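Local coordinates for phospholethanolamine N-methyltransferase 2 (Haemonchus contortus, PDB 4KRI), which probably methylates phosphoethanolamine derivatives such as phosphomonomethylethanolamine with S-adenosylmethionine as methyl donor, on the nematode route to phosphocholine, at residues M220-I233 / F244-L258. Residues are numbered along the deposited sequence; the frame is centred on the assembly and turned at random.
Sequences MKTGQRMLDIGVGI and FGLQVHGVDLSTNML. With SAH (S-adenosyl-L-homocysteine), chain D.
Strands 225-229 and 247-252 run parallel, 4.7 Å apart at closest approach and 18° askew, with backbone bonds alternating from Q247 N to Q224 O up to V251 N to D228 O. Just beyond strand 225-229, G230 N and V231 N both donate to V251 O, from opposite faces of its carbonyl plane, pinning the start of the glycine-rich turn. D252, the acidic residue ending the second strand and a hallmark of Rossmann-type methyltransferases, accepts at OD1 from G232 N (2.8 Å), 31° out of the carboxylate plane, and at OD2 from S254 N in an Asx turn. These two N-H groups hold the carboxylate in place, and one ribose hydroxyl binds each oxygen, SAH O3' to OD1 and O2' to OD2; G230 O accepts from the SAH amino group. At the start of the strands, away from the ligand, M220, bent at chi3 (-64°), makes a CH-pi contact, CE 3.8 Å from the F244 ring centroid, and L246 CD1 packs against M226 CE. R225 NE donates to Q247 OE1 (3.1 Å), which lies in the guanidinium plane. Helix 235-244 links the strands, its A240 covering M226 and V248; strand 290-296 pairs with 225-229 and strand 273-277 with 247-252, both parallel.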
loop_
_atom_site.group_PDB
_atom_site.type_symbol
_atom_site.label_atom_id
_atom_site.label_comp_id
_atom_site.label_asym_id
_atom_site.label_seq_id
_atom_site.Cartn_x
_atom_site.Cartn_y
_atom_site.Cartn_z
ATOM N N MET A 220 3.167 -24.913 1.710
ATOM C CA MET A 220 2.058 -24.042 1.329
ATOM C C MET A 220 1.295 -24.713 0.199
ATOM O O MET A 220 1.876 -25.474 -0.582
ATOM C CB MET A 220 2.580 -22.663 0.918
ATOM C CG MET A 220 3.290 -21.941 2.072
ATOM S SD MET A 220 3.668 -20.211 1.705
ATOM C CE MET A 220 4.795 -20.469 0.360
ATOM N N LYS A 221 -0.007 -24.454 0.116
ATOM C CA LYS A 221 -0.833 -25.119 -0.885
ATOM C C LYS A 221 -1.488 -24.140 -1.839
ATOM O O LYS A 221 -1.772 -23.000 -1.473
ATOM C CB LYS A 221 -1.889 -26.001 -0.212
ATOM C CG LYS A 221 -1.276 -27.146 0.596
ATOM C CD LYS A 221 -2.333 -28.067 1.184
ATOM C CE LYS A 221 -3.216 -28.658 0.101
ATOM N NZ LYS A 221 -3.912 -29.891 0.576
ATOM N N THR A 222 -1.717 -24.596 -3.065
ATOM C CA THR A 222 -2.399 -23.800 -4.068
ATOM C C THR A 222 -3.708 -23.248 -3.524
ATOM O O THR A 222 -4.503 -23.980 -2.924
ATOM C CB THR A 222 -2.710 -24.651 -5.312
ATOM O OG1 THR A 222 -1.481 -25.188 -5.817
ATOM C CG2 THR A 222 -3.378 -23.809 -6.380
ATOM N N GLY A 223 -3.927 -21.952 -3.711
ATOM C CA GLY A 223 -5.211 -21.374 -3.368
ATOM C C GLY A 223 -5.268 -20.792 -1.966
ATOM O O GLY A 223 -6.232 -20.085 -1.634
ATOM N N GLN A 224 -4.276 -21.090 -1.132
ATOM C CA GLN A 224 -4.225 -20.441 0.179
ATOM C C GLN A 224 -4.041 -18.932 0.027
ATOM O O GLN A 224 -3.544 -18.455 -0.998
ATOM C CB GLN A 224 -3.158 -21.067 1.089
ATOM C CG GLN A 224 -3.546 -22.492 1.521
ATOM C CD GLN A 224 -2.523 -23.135 2.428
ATOM O OE1 GLN A 224 -1.319 -23.095 2.157
ATOM N NE2 GLN A 224 -2.995 -23.727 3.529
ATOM N N ARG A 225 -4.482 -18.178 1.032
ATOM C CA ARG A 225 -4.515 -16.724 0.908
ATOM C C ARG A 225 -3.384 -16.068 1.665
ATOM O O ARG A 225 -3.190 -16.331 2.858
ATOM C CB ARG A 225 -5.857 -16.194 1.424
ATOM C CG ARG A 225 -7.058 -16.782 0.666
ATOM C CD ARG A 225 -8.358 -16.021 0.928
ATOM N NE ARG A 225 -8.225 -14.602 0.607
ATOM C CZ ARG A 225 -8.230 -13.627 1.512
ATOM N NH1 ARG A 225 -8.384 -13.908 2.800
ATOM N NH2 ARG A 225 -8.095 -12.363 1.130
ATOM N N MET A 226 -2.647 -15.199 0.981
ATOM C CA MET A 226 -1.528 -14.507 1.601
ATOM C C MET A 226 -1.708 -12.995 1.545
ATOM O O MET A 226 -2.100 -12.448 0.511
ATOM C CB MET A 226 -0.208 -14.903 0.908
ATOM C CG MET A 226 0.994 -14.035 1.305
ATOM S SD MET A 226 2.512 -14.567 0.438
ATOM C CE MET A 226 2.931 -16.010 1.407
ATOM N N LEU A 227 -1.423 -12.332 2.667
ATOM C CA LEU A 227 -1.357 -10.876 2.708
ATOM C C LEU A 227 0.100 -10.478 2.669
ATOM O O LEU A 227 0.888 -10.920 3.521
ATOM C CB LEU A 227 -1.975 -10.348 4.016
ATOM C CG LEU A 227 -1.845 -8.832 4.219
ATOM C CD1 LEU A 227 -2.692 -8.076 3.180
ATOM C CD2 LEU A 227 -2.271 -8.455 5.639
ATOM N N ASP A 228 0.475 -9.639 1.701
ATOM C CA ASP A 228 1.861 -9.148 1.635
ATOM C C ASP A 228 1.870 -7.698 2.066
ATOM O O ASP A 228 1.268 -6.856 1.413
ATOM C CB ASP A 228 2.399 -9.285 0.196
ATOM C CG ASP A 228 3.880 -8.918 0.072
ATOM O OD1 ASP A 228 4.318 -7.901 0.668
ATOM O OD2 ASP A 228 4.627 -9.647 -0.631
ATOM N N ILE A 229 2.555 -7.407 3.169
ATOM C CA ILE A 229 2.594 -6.058 3.703
ATOM C C ILE A 229 3.859 -5.361 3.202
ATOM O O ILE A 229 4.968 -5.822 3.456
ATOM C CB ILE A 229 2.554 -6.076 5.259
ATOM C CG1 ILE A 229 1.168 -6.536 5.729
ATOM C CG2 ILE A 229 2.895 -4.697 5.819
ATOM C CD1 ILE A 229 1.074 -6.809 7.241
ATOM N N GLY A 230 3.683 -4.238 2.506
ATOM C CA GLY A 230 4.805 -3.510 1.941
ATOM C C GLY A 230 5.313 -4.176 0.682
ATOM O O GLY A 230 6.504 -4.423 0.529
ATOM N N VAL A 231 4.392 -4.419 -0.236
ATOM C CA VAL A 231 4.633 -5.246 -1.409
ATOM C C VAL A 231 5.524 -4.580 -2.473
ATOM O O VAL A 231 6.015 -5.249 -3.388
ATOM C CB VAL A 231 3.271 -5.703 -1.989
ATOM C CG1 VAL A 231 2.567 -4.553 -2.695
ATOM C CG2 VAL A 231 3.445 -6.906 -2.903
ATOM N N GLY A 232 5.757 -3.272 -2.343
ATOM C CA GLY A 232 6.687 -2.577 -3.221
ATOM C C GLY A 232 6.211 -2.613 -4.667
ATOM O O GLY A 232 5.037 -2.369 -4.937
ATOM N N ILE A 233 7.106 -2.951 -5.596
ATOM C CA ILE A 233 6.710 -3.019 -7.001
ATOM C C ILE A 233 6.229 -4.402 -7.427
ATOM O O ILE A 233 6.003 -4.647 -8.618
ATOM C CB ILE A 233 7.800 -2.492 -7.955
ATOM C CG1 ILE A 233 9.075 -3.327 -7.857
ATOM C CG2 ILE A 233 8.084 -1.025 -7.681
ATOM C CD1 ILE A 233 10.143 -2.877 -8.852
ATOM N N PHE A 244 3.956 -20.821 -6.098
ATOM C CA PHE A 244 3.198 -21.651 -5.167
ATOM C C PHE A 244 1.698 -21.661 -5.428
ATOM O O PHE A 244 0.968 -22.422 -4.793
ATOM C CB PHE A 244 3.480 -21.209 -3.729
ATOM C CG PHE A 244 4.925 -21.327 -3.338
ATOM C CD1 PHE A 244 5.423 -22.519 -2.833
ATOM C CD2 PHE A 244 5.792 -20.248 -3.481
ATOM C CE1 PHE A 244 6.753 -22.637 -2.476
ATOM C CE2 PHE A 244 7.119 -20.358 -3.128
ATOM C CZ PHE A 244 7.601 -21.552 -2.618
ATOM N N GLY A 245 1.223 -20.823 -6.346
ATOM C CA GLY A 245 -0.199 -20.799 -6.646
ATOM C C GLY A 245 -1.031 -20.178 -5.537
ATOM O O GLY A 245 -2.232 -20.450 -5.418
ATOM N N LEU A 246 -0.384 -19.346 -4.727
ATOM C CA LEU A 246 -1.080 -18.637 -3.661
ATOM C C LEU A 246 -1.932 -17.522 -4.251
ATOM O O LEU A 246 -1.591 -16.953 -5.294
ATOM C CB LEU A 246 -0.077 -18.029 -2.697
ATOM C CG LEU A 246 0.740 -19.046 -1.899
ATOM C CD1 LEU A 246 1.759 -18.332 -1.032
ATOM C CD2 LEU A 246 -0.212 -19.851 -1.044
ATOM N N GLN A 247 -3.043 -17.221 -3.582
ATOM C CA GLN A 247 -3.789 -15.997 -3.849
ATOM C C GLN A 247 -3.196 -14.931 -2.941
ATOM O O GLN A 247 -3.162 -15.092 -1.709
ATOM C CB GLN A 247 -5.270 -16.196 -3.539
ATOM C CG GLN A 247 -6.118 -14.958 -3.752
ATOM C CD GLN A 247 -7.590 -15.240 -3.554
ATOM O OE1 GLN A 247 -8.123 -15.080 -2.457
ATOM N NE2 GLN A 247 -8.254 -15.670 -4.616
ATOM N N VAL A 248 -2.696 -13.856 -3.539
ATOM C CA VAL A 248 -1.911 -12.886 -2.786
ATOM C C VAL A 248 -2.518 -11.505 -2.890
ATOM O O VAL A 248 -2.787 -11.033 -3.984
ATOM C CB VAL A 248 -0.464 -12.789 -3.304
ATOM C CG1 VAL A 248 0.334 -11.860 -2.399
ATOM C CG2 VAL A 248 0.179 -14.170 -3.370
ATOM N N HIS A 249 -2.745 -10.866 -1.745
ATOM C CA HIS A 249 -3.195 -9.483 -1.731
ATOM C C HIS A 249 -2.070 -8.657 -1.174
ATOM O O HIS A 249 -1.646 -8.853 -0.036
ATOM C CB HIS A 249 -4.428 -9.281 -0.850
ATOM C CG HIS A 249 -4.940 -7.875 -0.874
ATOM N ND1 HIS A 249 -5.306 -7.239 -2.043
ATOM C CD2 HIS A 249 -5.131 -6.972 0.120
ATOM C CE1 HIS A 249 -5.708 -6.010 -1.768
ATOM N NE2 HIS A 249 -5.612 -5.823 -0.464
ATOM N N GLY A 250 -1.570 -7.731 -1.978
ATOM C CA GLY A 250 -0.436 -6.931 -1.561
ATOM C C GLY A 250 -0.837 -5.514 -1.243
ATOM O O GLY A 250 -1.614 -4.913 -1.988
ATOM N N VAL A 251 -0.310 -4.978 -0.140
ATOM C CA VAL A 251 -0.606 -3.597 0.227
ATOM C C VAL A 251 0.679 -2.793 0.338
ATOM O O VAL A 251 1.737 -3.325 0.702
ATOM C CB VAL A 251 -1.462 -3.495 1.525
ATOM C CG1 VAL A 251 -2.773 -4.268 1.349
ATOM C CG2 VAL A 251 -0.699 -3.998 2.750
ATOM N N ASP A 252 0.603 -1.513 -0.021
ATOM C CA ASP A 252 1.743 -0.628 0.151
ATOM C C ASP A 252 1.238 0.780 0.348
ATOM O O ASP A 252 0.199 1.142 -0.193
ATOM C CB ASP A 252 2.651 -0.665 -1.077
ATOM C CG ASP A 252 4.059 -0.279 -0.742
ATOM O OD1 ASP A 252 4.937 -1.172 -0.680
ATOM O OD2 ASP A 252 4.290 0.926 -0.487
ATOM N N LEU A 253 1.973 1.573 1.122
ATOM C CA LEU A 253 1.549 2.937 1.376
ATOM C C LEU A 253 1.994 3.845 0.241
ATOM O O LEU A 253 1.390 4.892 -0.003
ATOM C CB LEU A 253 2.123 3.419 2.716
ATOM C CG LEU A 253 1.616 4.783 3.196
ATOM C CD1 LEU A 253 0.100 4.887 3.078
ATOM C CD2 LEU A 253 2.036 5.016 4.626
ATOM N N SER A 254 3.044 3.440 -0.468
ATOM C CA SER A 254 3.579 4.284 -1.529
ATOM C C SER A 254 2.850 4.114 -2.856
ATOM O O SER A 254 2.848 3.022 -3.424
ATOM C CB SER A 254 5.067 3.995 -1.724
ATOM O OG SER A 254 5.538 4.595 -2.927
ATOM N N THR A 255 2.242 5.190 -3.365
ATOM C CA THR A 255 1.609 5.144 -4.678
ATOM C C THR A 255 2.638 5.019 -5.792
ATOM O O THR A 255 2.342 4.439 -6.835
ATOM C CB THR A 255 0.722 6.368 -4.960
ATOM O OG1 THR A 255 1.386 7.553 -4.510
ATOM C CG2 THR A 255 -0.622 6.218 -4.258
ATOM N N ASN A 256 3.830 5.575 -5.595
ATOM C CA ASN A 256 4.913 5.375 -6.559
ATOM C C ASN A 256 5.242 3.893 -6.761
ATOM O O ASN A 256 5.393 3.433 -7.896
ATOM C CB ASN A 256 6.182 6.119 -6.150
ATOM C CG ASN A 256 6.101 7.601 -6.405
ATOM O OD1 ASN A 256 5.251 8.067 -7.157
ATOM N ND2 ASN A 256 7.018 8.356 -5.794
ATOM N N MET A 257 5.342 3.158 -5.656
ATOM C CA MET A 257 5.607 1.725 -5.690
ATOM C C MET A 257 4.462 0.968 -6.342
ATOM O O MET A 257 4.662 0.170 -7.265
ATOM C CB MET A 257 5.782 1.184 -4.261
ATOM C CG MET A 257 7.072 1.559 -3.603
ATOM S SD MET A 257 8.427 0.659 -4.371
ATOM C CE MET A 257 9.622 0.673 -3.069
ATOM N N LEU A 258 3.248 1.209 -5.860
ATOM C CA LEU A 258 2.132 0.399 -6.314
ATOM C C LEU A 258 1.743 0.718 -7.756
ATOM O O LEU A 258 1.231 -0.146 -8.467
ATOM C CB LEU A 258 0.937 0.533 -5.366
ATOM C CG LEU A 258 0.199 -0.801 -5.233
ATOM C CD1 LEU A 258 1.067 -1.789 -4.483
ATOM C CD2 LEU A 258 -1.154 -0.645 -4.562
HETATM N N SAH D . 8.412 -6.346 -0.182
HETATM C CA SAH D . 8.928 -5.695 -1.414
HETATM C CB SAH D . 9.145 -4.153 -1.156
HETATM C CG SAH D . 10.246 -3.748 -0.182
HETATM S SD SAH D . 10.339 -1.943 0.050
HETATM C C SAH D . 10.115 -6.399 -1.944
HETATM O O SAH D . 10.501 -7.436 -1.423
HETATM O OXT SAH D . 10.561 -6.069 -3.031
HETATM C "C5'" SAH D . 9.341 -1.520 1.490
HETATM C "C4'" SAH D . 7.996 -1.147 1.211
HETATM O "O4'" SAH D . 7.272 -1.056 2.466
HETATM C "C3'" SAH D . 7.940 0.214 0.629
HETATM O "O3'" SAH D . 7.335 0.134 -0.643
HETATM C "C2'" SAH D . 7.113 1.003 1.542
HETATM O "O2'" SAH D . 6.278 1.919 0.871
HETATM C "C1'" SAH D . 6.336 -0.046 2.267
HETATM N N9 SAH D . 5.741 0.446 3.558
HETATM C C8 SAH D . 6.394 1.041 4.583
HETATM N N7 SAH D . 5.516 1.257 5.567
HETATM C C5 SAH D . 4.311 0.786 5.184
HETATM C C6 SAH D . 3.055 0.748 5.803
HETATM N N6 SAH D . 2.858 1.267 7.064
HETATM N N1 SAH D . 2.032 0.189 5.120
HETATM C C2 SAH D . 2.201 -0.318 3.894
HETATM N N3 SAH D . 3.396 -0.303 3.277
HETATM C C4 SAH D . 4.458 0.253 3.891
#